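Side-chain contact in transcription regulator PadR N-terminal domain-containing protein (Streptococcus mutans, PDB 3L9F), which probably acts as a PadR-type transcription regulator, a dimeric protein whose N-terminal domain belongs to a DNA-binding family and which can bind a metal ion: residues G174-P178 with T179-T183. Sequence-based numbering, arbitrary orientation.
Sequences GELTP and TQEIT
Thr177 and Gln180 hold each other by a reciprocal pair of bonds, a capping box, at the start of helix 178-202. Thr177 is the N-cap: its OG1 accepts from Gln180 N at 3.0 Å, taking up a first-turn amide that precedes the regular i to i-4 bonding. The Thr177 hydroxyl can face that amide because chi1 is 73°, placing OG1 between its own backbone N and carbonyl carbon. In return, Gln180 reaches back with an extended chain, and its OE1 receives Thr177 N at 3.0 Å along an almost straight N-H line (173°). That donor stands above the plane of the Gln180 side-chain carbonyl, 43° out of it, rather than on a lone pair. The methyl CG2 of Thr177 lies 3.5 Å from OE1 of Gln180, so the amide end also packs on the threonine.

Regular helical bonding begins at once, with Glu181 N to Thr177 O at 2.8 Å and Ile182 N to Pro178 O. A water donates to both Pro178 O and Glu181 OE1, bridging them. Beside the box Leu176 lays its two methyls over the first turn: CD1 sits 3.6 Å from Gln180 CB as the two chains run past each other in opposite directions, while CD2 reaches Glu181 CB at 3.8 Å.

Gln180 NE2 bonds to Phe135 O of the second subunit, which gives the other end of the amide a partner too; Thr179 OG1 bonds to Leu134 O of that same subunit. Gly174, with positive phi, ends helix 142-172 in a Schellman motif, and Leu176 packs back on Leu167 and Trp170 of that helix. The short connection thus turns the chain from helix 142-172 into helix 178-202, where Thr183 OG1 donates to Gln180 O and also bonds to Tyr65 OH, between helix 52-62 and strand 67-68.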
loop_
_atom_site.group_PDB
_atom_site.type_symbol
_atom_site.label_atom_id
_atom_site.label_comp_id
_atom_site.label_asym_id
_atom_site.label_seq_id
_atom_site.Cartn_x
_atom_site.Cartn_y
_atom_site.Cartn_z
ATOM N N GLY A 174 -14.627 -12.265 22.514
ATOM C CA GLY A 174 -13.974 -11.549 23.595
ATOM C C GLY A 174 -12.476 -11.442 23.401
ATOM O O GLY A 174 -11.720 -11.346 24.362
ATOM N N GLU A 175 -12.045 -11.440 22.147
ATOM C CA GLU A 175 -10.626 -11.392 21.842
ATOM C C GLU A 175 -10.158 -10.017 21.391
ATOM O O GLU A 175 -8.964 -9.715 21.435
ATOM C CB GLU A 175 -10.299 -12.419 20.772
ATOM C CG GLU A 175 -10.605 -13.825 21.229
ATOM C CD GLU A 175 -10.337 -14.853 20.162
ATOM O OE1 GLU A 175 -10.187 -14.481 18.977
ATOM O OE2 GLU A 175 -10.286 -16.045 20.517
ATOM N N LEU A 176 -11.096 -9.182 20.967
ATOM C CA LEU A 176 -10.743 -7.878 20.406
ATOM C C LEU A 176 -10.188 -6.932 21.467
ATOM O O LEU A 176 -10.875 -6.608 22.433
ATOM C CB LEU A 176 -11.961 -7.243 19.746
ATOM C CG LEU A 176 -11.677 -5.945 18.986
ATOM C CD1 LEU A 176 -10.890 -6.246 17.735
ATOM C CD2 LEU A 176 -12.972 -5.238 18.642
ATOM N N THR A 177 -8.949 -6.484 21.286
ATOM C CA THR A 177 -8.343 -5.549 22.227
ATOM C C THR A 177 -8.733 -4.127 21.838
ATOM O O THR A 177 -9.109 -3.870 20.695
ATOM C CB THR A 177 -6.815 -5.653 22.230
ATOM O OG1 THR A 177 -6.294 -5.074 21.025
ATOM C CG2 THR A 177 -6.379 -7.105 22.322
ATOM N N PRO A 178 -8.660 -3.197 22.793
ATOM C CA PRO A 178 -8.996 -1.803 22.492
ATOM C C PRO A 178 -8.167 -1.233 21.345
ATOM O O PRO A 178 -8.741 -0.540 20.506
ATOM C CB PRO A 178 -8.668 -1.083 23.795
ATOM C CG PRO A 178 -8.913 -2.130 24.842
ATOM C CD PRO A 178 -8.445 -3.419 24.233
ATOM N N THR A 179 -6.862 -1.501 21.297
ATOM C CA THR A 179 -6.055 -0.983 20.184
ATOM C C THR A 179 -6.408 -1.660 18.864
ATOM O O THR A 179 -6.379 -1.030 17.799
ATOM C CB THR A 179 -4.522 -1.067 20.437
ATOM O OG1 THR A 179 -4.156 -2.399 20.835
ATOM C CG2 THR A 179 -4.114 -0.081 21.525
ATOM N N GLN A 180 -6.734 -2.947 18.916
ATOM C CA GLN A 180 -7.216 -3.611 17.711
ATOM C C GLN A 180 -8.500 -2.962 17.222
ATOM O O GLN A 180 -8.707 -2.774 16.019
ATOM C CB GLN A 180 -7.441 -5.106 17.961
ATOM C CG GLN A 180 -6.142 -5.886 18.009
ATOM C CD GLN A 180 -6.323 -7.286 18.547
ATOM O OE1 GLN A 180 -7.408 -7.653 18.992
ATOM N NE2 GLN A 180 -5.253 -8.073 18.522
ATOM N N GLU A 181 -9.370 -2.615 18.155
ATOM C CA GLU A 181 -10.618 -1.974 17.778
ATOM C C GLU A 181 -10.344 -0.691 17.003
ATOM O O GLU A 181 -11.006 -0.421 16.000
ATOM C CB GLU A 181 -11.493 -1.706 19.003
ATOM C CG GLU A 181 -12.906 -1.237 18.664
ATOM C CD GLU A 181 -13.816 -1.220 19.880
ATOM O OE1 GLU A 181 -13.352 -0.828 20.978
ATOM O OE2 GLU A 181 -14.998 -1.597 19.737
ATOM N N ILE A 182 -9.366 0.094 17.453
ATOM C CA ILE A 182 -9.014 1.321 16.734
ATOM C C ILE A 182 -8.625 1.029 15.286
ATOM O O ILE A 182 -9.047 1.729 14.368
ATOM C CB ILE A 182 -7.855 2.097 17.400
ATOM C CG1 ILE A 182 -8.264 2.587 18.792
ATOM C CG2 ILE A 182 -7.447 3.288 16.529
ATOM C CD1 ILE A 182 -7.085 2.949 19.676
ATOM N N THR A 183 -7.799 0.008 15.082
ATOM C CA THR A 183 -7.339 -0.290 13.730
ATOM C C THR A 183 -8.483 -0.686 12.822
ATOM O O THR A 183 -8.477 -0.381 11.639
ATOM C CB THR A 183 -6.253 -1.387 13.699
ATOM O OG1 THR A 183 -6.839 -2.662 14.004
ATOM C CG2 THR A 183 -5.140 -1.069 14.695
HETATM O O HOH W 1 -10.897 1.001 21.059
#